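Local atomic coordinates of genome packaging NTPase B204 (Sulfolobus turreted icosahedral virus 2, PDB entry 4KFU), a protein that probably hydrolyses nucleoside triphosphates, as a P-loop ATPase of the FtsK-HerA superfamily, to power packaging of viral DNA into the capsid. Residues A[24-27]-A[28-32]; A[84-87]-A[88-91]; A[161-164]-A[165-169]; A[103-106]-A[107-111]; A[189-193]-A[194-198]. One frame throughout, in Å; residues are numbered along the deposited sequence.

Interaction 1: A[24-27]-A[28-32]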
# COMPACT_ATOMS: atom_id res chain seq x y z
N TYR A 24 -4.45 -10.67 -5.98
CA TYR A 24 -3.80 -11.47 -4.97
C TYR A 24 -4.17 -11.04 -3.56
O TYR A 24 -4.78 -11.80 -2.81
CB TYR A 24 -2.28 -11.50 -5.12
CG TYR A 24 -1.67 -12.25 -3.97
CD1 TYR A 24 -1.79 -13.62 -3.86
CD2 TYR A 24 -1.01 -11.57 -2.95
CE1 TYR A 24 -1.26 -14.31 -2.79
CE2 TYR A 24 -0.48 -12.25 -1.87
CZ TYR A 24 -0.60 -13.62 -1.80
OH TYR A 24 -0.07 -14.30 -0.74
N PHE A 25 -3.77 -9.82 -3.19
CA PHE A 25 -4.01 -9.33 -1.83
C PHE A 25 -5.49 -9.32 -1.41
O PHE A 25 -5.85 -9.92 -0.41
CB PHE A 25 -3.35 -7.97 -1.60
CG PHE A 25 -1.84 -8.04 -1.55
CD1 PHE A 25 -1.20 -8.58 -0.45
CD2 PHE A 25 -1.07 -7.57 -2.61
CE1 PHE A 25 0.21 -8.66 -0.39
CE2 PHE A 25 0.34 -7.63 -2.56
CZ PHE A 25 0.97 -8.18 -1.45
N ILE A 26 -6.34 -8.63 -2.18
CA ILE A 26 -7.77 -8.57 -1.87
C ILE A 26 -8.46 -9.95 -1.75
O ILE A 26 -9.15 -10.19 -0.76
CB ILE A 26 -8.54 -7.63 -2.82
CG1 ILE A 26 -8.24 -6.17 -2.46
CG2 ILE A 26 -10.05 -7.91 -2.76
CD1 ILE A 26 -8.68 -5.18 -3.50
N PRO A 27 -8.26 -10.85 -2.73
CA PRO A 27 -8.83 -12.20 -2.57
C PRO A 27 -8.36 -12.92 -1.31
O PRO A 27 -9.18 -13.55 -0.64
CB PRO A 27 -8.33 -12.94 -3.82
CG PRO A 27 -8.17 -11.87 -4.83
CD PRO A 27 -7.67 -10.68 -4.07
N VAL A 28 -7.07 -12.83 -1.00
CA VAL A 28 -6.52 -13.54 0.17
C VAL A 28 -7.08 -12.98 1.48
O VAL A 28 -7.38 -13.73 2.42
CB VAL A 28 -4.98 -13.50 0.20
CG1 VAL A 28 -4.46 -14.04 1.52
CG2 VAL A 28 -4.42 -14.32 -0.95
N LEU A 29 -7.22 -11.66 1.53
CA LEU A 29 -7.81 -11.02 2.70
C LEU A 29 -9.23 -11.52 2.88
O LEU A 29 -9.56 -12.05 3.94
CB LEU A 29 -7.78 -9.50 2.55
CG LEU A 29 -6.37 -8.95 2.60
CD1 LEU A 29 -6.36 -7.43 2.40
CD2 LEU A 29 -5.72 -9.33 3.92
N LYS A 30 -10.03 -11.38 1.83
CA LYS A 30 -11.43 -11.79 1.86
C LYS A 30 -11.58 -13.26 2.20
O LYS A 30 -12.51 -13.65 2.91
CB LYS A 30 -12.11 -11.48 0.52
CG LYS A 30 -12.30 -9.99 0.27
CD LYS A 30 -13.77 -9.61 0.23
CE LYS A 30 -14.49 -10.20 -0.96
NZ LYS A 30 -15.96 -10.08 -0.80
N ALA A 31 -10.65 -14.08 1.71
CA ALA A 31 -10.67 -15.51 1.98
C ALA A 31 -10.45 -15.79 3.47
O ALA A 31 -11.04 -16.72 4.03
CB ALA A 31 -9.62 -16.23 1.14
N HIS A 32 -9.59 -15.00 4.11
CA HIS A 32 -9.35 -15.15 5.54
C HIS A 32 -10.30 -14.32 6.41
O HIS A 32 -10.08 -14.17 7.61
CB HIS A 32 -7.90 -14.80 5.89
CG HIS A 32 -6.91 -15.84 5.47
ND1 HIS A 32 -6.69 -16.17 4.14
CD2 HIS A 32 -6.06 -16.61 6.19
CE1 HIS A 32 -5.76 -17.10 4.07
NE2 HIS A 32 -5.36 -17.39 5.30

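Interaction 2: A[84-87]-A[88-91]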
# COMPACT_ATOMS: atom_id res chain seq x y z
N LEU A 84 -9.25 9.97 7.71
CA LEU A 84 -9.38 8.57 7.30
C LEU A 84 -8.74 7.61 8.29
O LEU A 84 -9.24 6.51 8.51
CB LEU A 84 -8.74 8.37 5.91
CG LEU A 84 -8.59 6.93 5.41
CD1 LEU A 84 -9.95 6.26 5.26
CD2 LEU A 84 -7.85 6.88 4.08
N TRP A 85 -7.62 8.03 8.87
CA TRP A 85 -6.90 7.19 9.83
C TRP A 85 -7.71 7.00 11.11
O TRP A 85 -7.81 5.89 11.65
CB TRP A 85 -5.52 7.78 10.11
CG TRP A 85 -4.69 6.98 11.08
CD1 TRP A 85 -4.36 7.33 12.37
CD2 TRP A 85 -4.08 5.71 10.84
NE1 TRP A 85 -3.60 6.34 12.94
CE2 TRP A 85 -3.41 5.34 12.04
CE3 TRP A 85 -4.03 4.84 9.75
CZ2 TRP A 85 -2.70 4.14 12.15
CZ3 TRP A 85 -3.32 3.66 9.87
CH2 TRP A 85 -2.67 3.32 11.07
N GLN A 86 -8.30 8.09 11.61
CA GLN A 86 -9.12 8.02 12.81
C GLN A 86 -10.32 7.12 12.58
O GLN A 86 -10.68 6.30 13.44
CB GLN A 86 -9.61 9.42 13.22
CG GLN A 86 -8.51 10.35 13.74
CD GLN A 86 -7.78 9.78 14.95
OE1 GLN A 86 -8.40 9.26 15.89
NE2 GLN A 86 -6.46 9.91 14.94
N ALA A 87 -10.94 7.27 11.41
CA ALA A 87 -12.10 6.43 11.04
C ALA A 87 -11.67 4.98 10.86
O ALA A 87 -12.42 4.05 11.18
CB ALA A 87 -12.78 6.96 9.78
N SER A 88 -10.46 4.76 10.34
CA SER A 88 -9.96 3.40 10.15
C SER A 88 -9.73 2.68 11.47
O SER A 88 -9.99 1.49 11.59
CB SER A 88 -8.67 3.40 9.32
OG SER A 88 -8.89 3.90 8.00
N LYS A 89 -9.19 3.41 12.45
CA LYS A 89 -8.98 2.85 13.79
C LYS A 89 -10.31 2.41 14.43
O LYS A 89 -10.39 1.35 15.05
CB LYS A 89 -8.24 3.86 14.67
CG LYS A 89 -6.75 3.98 14.34
CD LYS A 89 -5.95 4.68 15.45
CE LYS A 89 -6.22 6.16 15.50
NZ LYS A 89 -5.31 6.82 16.49
N LEU A 90 -11.34 3.23 14.28
CA LEU A 90 -12.66 2.86 14.80
C LEU A 90 -13.25 1.68 14.02
O LEU A 90 -13.83 0.77 14.60
CB LEU A 90 -13.61 4.06 14.84
CG LEU A 90 -13.18 5.14 15.85
CD1 LEU A 90 -14.02 6.42 15.71
CD2 LEU A 90 -13.24 4.63 17.28
N HIS A 91 -13.07 1.70 12.70
CA HIS A 91 -13.42 0.54 11.88
C HIS A 91 -12.77 -0.73 12.42
O HIS A 91 -13.40 -1.78 12.46
CB HIS A 91 -12.98 0.77 10.43
CG HIS A 91 -13.17 -0.43 9.55
ND1 HIS A 91 -14.10 -0.45 8.53
CD2 HIS A 91 -12.55 -1.63 9.52
CE1 HIS A 91 -14.05 -1.62 7.92
NE2 HIS A 91 -13.12 -2.36 8.50

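Interaction 3: A[161-164]-A[165-169]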
# COMPACT_ATOMS: atom_id res chain seq x y z
N GLU A 161 16.39 2.33 -13.59
CA GLU A 161 16.61 3.77 -13.45
C GLU A 161 17.60 4.04 -12.30
O GLU A 161 17.35 3.63 -11.17
CB GLU A 161 15.28 4.49 -13.23
CG GLU A 161 15.30 5.97 -13.54
CD GLU A 161 15.87 6.81 -12.40
OE1 GLU A 161 15.69 6.41 -11.23
OE2 GLU A 161 16.50 7.85 -12.68
N PRO A 162 18.73 4.70 -12.60
CA PRO A 162 19.86 4.84 -11.66
C PRO A 162 19.49 5.45 -10.31
O PRO A 162 19.97 4.95 -9.30
CB PRO A 162 20.83 5.77 -12.42
CG PRO A 162 20.52 5.54 -13.85
CD PRO A 162 19.03 5.30 -13.91
N ASN A 163 18.64 6.48 -10.28
CA ASN A 163 18.23 7.03 -8.99
C ASN A 163 17.39 6.04 -8.19
O ASN A 163 17.50 5.95 -6.96
CB ASN A 163 17.48 8.37 -9.14
CG ASN A 163 17.48 9.18 -7.83
OD1 ASN A 163 18.44 9.10 -7.04
ND2 ASN A 163 16.41 9.94 -7.59
N GLU A 164 16.55 5.28 -8.88
CA GLU A 164 15.78 4.24 -8.21
C GLU A 164 16.69 3.17 -7.63
O GLU A 164 16.48 2.73 -6.51
CB GLU A 164 14.79 3.58 -9.17
CG GLU A 164 13.56 4.41 -9.45
CD GLU A 164 12.39 3.55 -9.96
OE1 GLU A 164 12.29 3.37 -11.19
OE2 GLU A 164 11.56 3.06 -9.14
N LEU A 165 17.67 2.72 -8.41
CA LEU A 165 18.60 1.68 -7.95
C LEU A 165 19.38 2.15 -6.72
O LEU A 165 19.65 1.38 -5.80
CB LEU A 165 19.55 1.28 -9.08
CG LEU A 165 18.87 0.65 -10.30
CD1 LEU A 165 19.88 0.30 -11.41
CD2 LEU A 165 18.08 -0.58 -9.86
N ARG A 166 19.74 3.43 -6.70
CA ARG A 166 20.49 4.01 -5.58
C ARG A 166 19.63 4.06 -4.32
O ARG A 166 20.12 3.82 -3.21
CB ARG A 166 20.97 5.41 -5.93
CG ARG A 166 21.80 6.07 -4.84
CD ARG A 166 22.21 7.50 -5.20
NE ARG A 166 21.06 8.36 -5.49
CZ ARG A 166 20.31 8.95 -4.56
NH1 ARG A 166 20.57 8.76 -3.27
NH2 ARG A 166 19.29 9.72 -4.91
N TRP A 167 18.35 4.40 -4.48
CA TRP A 167 17.42 4.43 -3.35
C TRP A 167 17.21 3.03 -2.81
O TRP A 167 17.18 2.82 -1.60
CB TRP A 167 16.07 4.98 -3.82
CG TRP A 167 15.90 6.42 -3.63
CD1 TRP A 167 16.62 7.42 -4.21
CD2 TRP A 167 14.94 7.07 -2.78
NE1 TRP A 167 16.16 8.64 -3.79
CE2 TRP A 167 15.12 8.45 -2.91
CE3 TRP A 167 13.92 6.59 -1.95
CZ2 TRP A 167 14.34 9.38 -2.22
CZ3 TRP A 167 13.15 7.51 -1.26
CH2 TRP A 167 13.36 8.89 -1.40
N ILE A 168 17.02 2.09 -3.72
CA ILE A 168 16.81 0.71 -3.32
C ILE A 168 18.03 0.22 -2.53
O ILE A 168 17.88 -0.38 -1.46
CB ILE A 168 16.54 -0.19 -4.56
CG1 ILE A 168 15.20 0.20 -5.21
CG2 ILE A 168 16.50 -1.66 -4.17
CD1 ILE A 168 14.95 -0.53 -6.55
N SER A 169 19.23 0.49 -3.03
CA SER A 169 20.46 0.06 -2.36
C SER A 169 20.55 0.67 -0.97
O SER A 169 20.93 -0.00 -0.01
CB SER A 169 21.69 0.51 -3.16
OG SER A 169 21.69 -0.07 -4.44
O HOH W 1 16.14 11.50 -4.98

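Interaction 4: A[103-106]-A[107-111]. With ZN (zinc ion), chain L.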
# COMPACT_ATOMS: atom_id res chain seq x y z
N ASP A 103 -3.71 3.11 -2.74
CA ASP A 103 -3.10 3.17 -4.07
C ASP A 103 -2.69 4.62 -4.32
O ASP A 103 -3.26 5.54 -3.71
CB ASP A 103 -4.03 2.64 -5.15
CG ASP A 103 -3.30 1.74 -6.16
OD1 ASP A 103 -2.08 1.98 -6.39
OD2 ASP A 103 -3.93 0.81 -6.72
N GLU A 104 -1.68 4.82 -5.17
CA GLU A 104 -1.11 6.15 -5.38
C GLU A 104 -0.72 6.80 -4.04
O GLU A 104 -1.09 7.94 -3.76
CB GLU A 104 -2.09 7.05 -6.15
CG GLU A 104 -2.65 6.43 -7.46
CD GLU A 104 -3.96 5.64 -7.27
OE1 GLU A 104 -4.71 5.89 -6.28
OE2 GLU A 104 -4.27 4.77 -8.12
N ALA A 105 0.03 6.06 -3.22
CA ALA A 105 0.33 6.51 -1.86
C ALA A 105 1.20 7.76 -1.76
O ALA A 105 1.38 8.27 -0.66
CB ALA A 105 0.93 5.37 -1.03
N TYR A 106 1.73 8.25 -2.87
CA TYR A 106 2.54 9.47 -2.83
C TYR A 106 1.72 10.70 -2.44
O TYR A 106 2.28 11.75 -2.11
CB TYR A 106 3.27 9.72 -4.15
CG TYR A 106 2.35 9.77 -5.34
CD1 TYR A 106 1.68 10.94 -5.68
CD2 TYR A 106 2.17 8.65 -6.14
CE1 TYR A 106 0.83 10.98 -6.79
CE2 TYR A 106 1.33 8.68 -7.24
CZ TYR A 106 0.66 9.84 -7.56
OH TYR A 106 -0.17 9.85 -8.66
N TYR A 107 0.40 10.60 -2.49
CA TYR A 107 -0.41 11.74 -2.05
C TYR A 107 -0.26 12.01 -0.57
O TYR A 107 -0.32 13.16 -0.15
CB TYR A 107 -1.88 11.52 -2.39
CG TYR A 107 -2.13 11.65 -3.86
CD1 TYR A 107 -1.91 12.85 -4.52
CD2 TYR A 107 -2.57 10.56 -4.59
CE1 TYR A 107 -2.13 12.97 -5.89
CE2 TYR A 107 -2.79 10.67 -5.95
CZ TYR A 107 -2.57 11.87 -6.60
OH TYR A 107 -2.80 11.97 -7.96
N HIS A 108 -0.05 10.96 0.22
CA HIS A 108 -0.04 11.09 1.69
C HIS A 108 1.32 10.82 2.32
O HIS A 108 1.56 11.18 3.47
CB HIS A 108 -1.08 10.14 2.29
CG HIS A 108 -2.47 10.37 1.78
ND1 HIS A 108 -3.03 11.63 1.70
CD2 HIS A 108 -3.40 9.51 1.33
CE1 HIS A 108 -4.25 11.53 1.21
NE2 HIS A 108 -4.51 10.26 0.99
N PHE A 109 2.19 10.15 1.57
CA PHE A 109 3.50 9.74 2.09
C PHE A 109 4.64 10.24 1.21
O PHE A 109 5.68 9.57 1.06
CB PHE A 109 3.56 8.22 2.18
CG PHE A 109 2.60 7.61 3.18
CD1 PHE A 109 1.27 7.40 2.84
CD2 PHE A 109 3.05 7.19 4.43
CE1 PHE A 109 0.39 6.81 3.74
CE2 PHE A 109 2.17 6.60 5.33
CZ PHE A 109 0.84 6.42 4.99
N LYS A 110 4.46 11.41 0.62
CA LYS A 110 5.40 11.92 -0.38
C LYS A 110 6.79 12.18 0.21
O LYS A 110 6.92 12.62 1.34
CB LYS A 110 4.84 13.21 -1.00
CG LYS A 110 5.35 13.47 -2.40
CD LYS A 110 5.12 14.91 -2.84
CE LYS A 110 5.88 15.18 -4.14
NZ LYS A 110 5.70 16.58 -4.66
N TYR A 111 7.83 11.87 -0.56
CA TYR A 111 9.19 12.28 -0.19
C TYR A 111 9.21 13.78 0.17
O TYR A 111 8.66 14.61 -0.57
CB TYR A 111 10.14 12.02 -1.36
CG TYR A 111 11.60 12.35 -1.09
CD1 TYR A 111 12.19 12.07 0.14
CD2 TYR A 111 12.40 12.91 -2.09
CE1 TYR A 111 13.51 12.37 0.38
CE2 TYR A 111 13.74 13.20 -1.86
CZ TYR A 111 14.29 12.93 -0.62
OH TYR A 111 15.62 13.22 -0.38
ZN ZN L . -6.00 9.50 -0.14

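Interaction 5: A[189-193]-A[194-198]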
# COMPACT_ATOMS: atom_id res chain seq x y z
N LEU A 189 9.88 -8.92 -7.34
CA LEU A 189 10.76 -9.28 -6.24
C LEU A 189 10.08 -8.97 -4.90
O LEU A 189 9.49 -7.90 -4.72
CB LEU A 189 12.08 -8.49 -6.38
CG LEU A 189 13.23 -8.65 -5.41
CD1 LEU A 189 14.51 -8.33 -6.14
CD2 LEU A 189 13.09 -7.72 -4.21
N ILE A 190 10.17 -9.90 -3.97
CA ILE A 190 9.61 -9.70 -2.64
C ILE A 190 10.74 -9.68 -1.63
O ILE A 190 11.41 -10.69 -1.43
CB ILE A 190 8.67 -10.86 -2.26
CG1 ILE A 190 7.55 -10.99 -3.29
CG2 ILE A 190 8.12 -10.65 -0.86
CD1 ILE A 190 6.79 -12.30 -3.18
N TYR A 191 10.96 -8.52 -1.02
CA TYR A 191 11.95 -8.37 0.04
C TYR A 191 11.27 -8.36 1.40
O TYR A 191 10.40 -7.53 1.67
CB TYR A 191 12.74 -7.07 -0.12
CG TYR A 191 13.82 -6.87 0.91
CD1 TYR A 191 14.96 -7.67 0.94
CD2 TYR A 191 13.72 -5.86 1.86
CE1 TYR A 191 15.96 -7.49 1.89
CE2 TYR A 191 14.71 -5.67 2.82
CZ TYR A 191 15.82 -6.48 2.83
OH TYR A 191 16.80 -6.28 3.78
N ASP A 192 11.68 -9.31 2.25
CA ASP A 192 11.24 -9.35 3.63
C ASP A 192 12.18 -8.48 4.43
O ASP A 192 13.36 -8.79 4.58
CB ASP A 192 11.24 -10.79 4.14
CG ASP A 192 10.57 -10.93 5.49
OD1 ASP A 192 10.84 -10.11 6.40
OD2 ASP A 192 9.77 -11.88 5.64
N VAL A 193 11.66 -7.37 4.93
CA VAL A 193 12.49 -6.40 5.63
C VAL A 193 13.03 -6.98 6.93
O VAL A 193 14.14 -6.65 7.36
CB VAL A 193 11.67 -5.13 5.93
CG1 VAL A 193 12.50 -4.11 6.72
CG2 VAL A 193 11.15 -4.51 4.64
N ASN A 194 12.25 -7.85 7.56
CA ASN A 194 12.61 -8.34 8.89
C ASN A 194 13.67 -9.44 8.83
O ASN A 194 14.62 -9.44 9.60
CB ASN A 194 11.35 -8.81 9.63
CG ASN A 194 10.40 -7.65 9.96
OD1 ASN A 194 10.82 -6.63 10.49
ND2 ASN A 194 9.13 -7.81 9.61
N SER A 195 13.52 -10.35 7.88
CA SER A 195 14.48 -11.44 7.71
C SER A 195 15.60 -11.09 6.74
O SER A 195 16.58 -11.83 6.61
CB SER A 195 13.77 -12.72 7.26
OG SER A 195 13.19 -12.57 5.97
N GLN A 196 15.45 -9.96 6.06
CA GLN A 196 16.36 -9.51 5.02
C GLN A 196 16.52 -10.55 3.92
O GLN A 196 17.62 -10.84 3.46
CB GLN A 196 17.72 -9.13 5.60
CG GLN A 196 17.66 -8.00 6.60
CD GLN A 196 19.01 -7.76 7.24
OE1 GLN A 196 19.60 -8.67 7.80
NE2 GLN A 196 19.52 -6.53 7.11
N THR A 197 15.39 -11.10 3.50
CA THR A 197 15.38 -12.19 2.54
C THR A 197 14.72 -11.75 1.23
O THR A 197 13.85 -10.88 1.22
CB THR A 197 14.69 -13.43 3.15
OG1 THR A 197 15.45 -14.61 2.85
CG2 THR A 197 13.26 -13.59 2.64
N ILE A 198 15.15 -12.34 0.13
CA ILE A 198 14.62 -11.98 -1.19
C ILE A 198 14.09 -13.19 -1.94
O ILE A 198 14.74 -14.24 -1.99
CB ILE A 198 15.70 -11.32 -2.06
CG1 ILE A 198 16.21 -10.04 -1.40
CG2 ILE A 198 15.16 -11.00 -3.46
CD1 ILE A 198 17.17 -9.26 -2.28
O HOH W 2 11.14 -12.46 0.52

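Interaction 1: A[24-27]-A[28-32]
Tyr24 and Val28 lie one helical turn apart, and their side chains make the chief apolar contact here. Methyl CG2 of Val28 sits over one face of the phenol ring in a CH-pi contact, 4.0 Å from the Tyr24 ring centroid and displaced toward the rim; its nearest ring atom is Tyr24 CE1, at 3.7 Å from Val28 CG2. A chi1 of 174° throws the Tyr24 ring forward along the helix to meet the methyl. This patch is on the solvent side, and beyond it the helix ends at His32, the first residue to leave helical geometry. His32 ND1 donates to Val28 O at 3.1 Å, while its backbone N binds the same oxygen from the opposite face of the carbonyl plane.

The tight side is the one turned to the sheet. Ile26 is buried against Tyr36 and Ile38 of strand 35-40, and Phe25 packs on Val7 and Leu9 of strand 6-10. Lys30 lies at the margin of this side, its chain leading away to a cation-pi contact with Tyr68. The backbone is firm across the join: Lys30 N reaches Ile26 O at 3.0 Å in a nearly straight bond (173°), and Ala31 N reaches Pro27 O at 2.8 Å. Pro27 has no N-H to give to the preceding turn, and the helix kinks there. Such a helix, packed on the central parallel strands and starting at the nucleotide-binding residues Lys17 and Ser18, is the one that follows the Walker A loop in P-loop NTPases.

Interaction 2: A[84-87]-A[88-91]
Lys89 runs its aliphatic chain across the indole of Trp85, one turn earlier in the helix, the two side chains meeting at a slant. Lys89 CG lies over one face of the indole, toward its rim, and the chain then carries CE to 3.7 Å from Trp85 NE1. A bend at chi3 (-73°) turns the ammonium back beside the indole nitrogen; both Lys89 NZ, by a salt bridge, and Trp85 NE1, by a hydrogen bond, go to the same oxygen, Glu121 OE1. On the outer flank Gln86 lies alongside the lysine and points the same way, its amide carbon CD 4.0 Å from Lys89 CE.

Helix 78-95, which carries these residues, is the connection of a beta-alpha-beta crossover from strand 68-72 to strand 98-102, passing strand 35-40 between them. Leu84, Ser88 and His91 all rest on Ile37 of that middle strand, while Ala87 and Leu90 face helix 60-65.

Ser88 meets Leu84 quite differently, through a backbone oxygen. Its OG, anti to its own carbonyl carbon (chi1 -63°), drops back to Leu84 O at 2.7 Å, above the carbonyl plane, while Ser88 N reaches that oxygen from the other face at 2.8 Å. The buried hydroxyl thus finds its acceptor within the helix. His91 N binds Ala87 O at 2.9 Å, and the imidazole beyond is fixed at both nitrogens, ND1 by Ile63 O and NE2 by Ser35 OG.

Interaction 3: A[161-164]-A[165-169]
Asn163 stands side by side with both Arg166 and Trp167, and its amide serves the two in different ways. At chi1 -160° the Asn163 amide leans toward the next turn. Arg166 starts out extended and then bends at chi3 (57°), bringing the edge of its guanidinium to Asn163 OD1. Arg166 NH2 donates to Asn163 OD1, but the modelled 2.4 Å is very short and its exact length doubtful. Toward Trp167 the amide stands almost upright, at 85° to the indole plane, and the link is made by water, which accepts from Asn163 ND2 and from Trp167 NE1, each at 3.1 Å. The indole also meets Tyr111 and Tyr171 edge-to-face.

At the start of helix 162-171, Glu161 is the N-cap: its OE1 takes the N-H of Glu164 at 2.7 Å, and its OE2 receives a long, weak bond from Asn163 N. The extended chain of Glu164 carries its carboxylate to Thr159 OG1, bonded to OE1, and to Val140 N, bonded to OE2, while its backbone oxygen accepts from Ile168 N at 2.9 Å. Ile168 CG1 comes within 3.1 Å of that same Glu164 O.

A carboxylate at the amino end of a helix should be stabilised by the helix dipole, and in turn Glu161 satisfies a first-turn N-H that has no earlier helical carbonyl to bind.

Interaction 4: A[103-106]-A[107-111]
Tyr106 and Tyr107 are consecutive in the chain, yet their rings lie side by side and point the same way. The centroids are 4.5 Å apart and the planes inclined obliquely at 41°. Tyr106 CE1 sits over one face of the Tyr107 ring, toward its rim, at 3.5 Å from Tyr107 CZ. A chi1 of 55° wedges the Tyr106 ring between its own backbone N and carbonyl carbon, and this brings it over the ring of the next residue. Tyr107 also rests on Glu104: its CE2 is 3.7 Å from Glu104 CB, and its backbone N makes a weak bond to Glu104 O.

Ala105 works through its carbonyl oxygen, which closes the turn. Phe109 N meets Ala105 O almost end-on at 3.0 Å, His108 N comes to it from above the carbonyl plane at 3.2 Å, and the edge of the Phe109 ring lies beside it. The turn sets His108 so that NE2 binds the zinc ion at 2.0 Å, together with Asp39, His41 and Asp73. Glu104 OE1 takes a hydrogen bond from His41 ND1, a second-shell link to the metal.

Asp103 and Glu104 follow directly on hydrophobic strand 98-102, consistent with a Walker B motif; Asp103 OD2 is hydrogen-bonded to Ser18 of the nucleotide pocket. The loop then runs on toward helix 117-124, with Ala105 bonded by its backbone to Ser136 of strand 131-137 and Phe109 packed among Leu135, Ile119, Leu123 and Val147.

Interaction 5: A[189-193]-A[194-198]
The Tyr191 ring meets Ile198 at its edge: Ile198 CG1 lies in the ring plane, 3.6 Å from Tyr191 CD1. Farther along, Gln196 lies beside the tyrosine, its CG 3.4 Å from Tyr191 OH, and the amide is turned well away from parallel with the ring. The tyrosine's chi1 of -178° carries the ring toward the returning strand. The other flat group is the carboxylate of Asp192, on the opposite face of the hairpin. Its OD1 holds two turn N-H groups, Asn194 N at 2.9 Å, nearly in line with the C-O bond, and Ser195 N at 3.1 Å, from above the carboxylate plane. This is an Asx turn, and it fixes the bend.

The chain closes through a G1 beta bulge in which Gln196 and Thr197 both face Asp192. Gln196 takes left-handed helical backbone angles and gives only a weak bond to Asp192 O. The hydrogen-bonded pair is Asp192 with Thr197: Asp192 N donates to Thr197 O at 2.9 Å, and Thr197 N to Asp192 O at 3.3 Å.

Leu189 CG, on the same face as Tyr191, touches Ile198 CG2 at 3.6 Å. That face packs against helix 174-179, where Ala176 meets both Leu189 and Ile198. Strand 188-192 pairs on its other side with strand 153-156, and strand 197-201 is the outermost of the sheet in this chain.

How the interactions relate
Interaction 2 is mostly buried, interactions 3 and 4 partly so, and interactions 1 and 5 lie at the surface. Interactions 1 and 2 belong to helices that both pack on strand 35-40, but one carries a solvent-facing CH-pi contact and the other a lysine and an indole sharing the carboxylate of Glu121. Interaction 4 lies nearest the chain's centre and is tied to zinc and to the nucleotide pocket. Interactions 3 and 4 touch through Trp167 and Tyr111, their centres about 18 Å apart. Interaction 5 is the one strand-to-strand contact; as in interaction 3, a carboxylate there gathers backbone N-H groups, in a turn and not at a helix start.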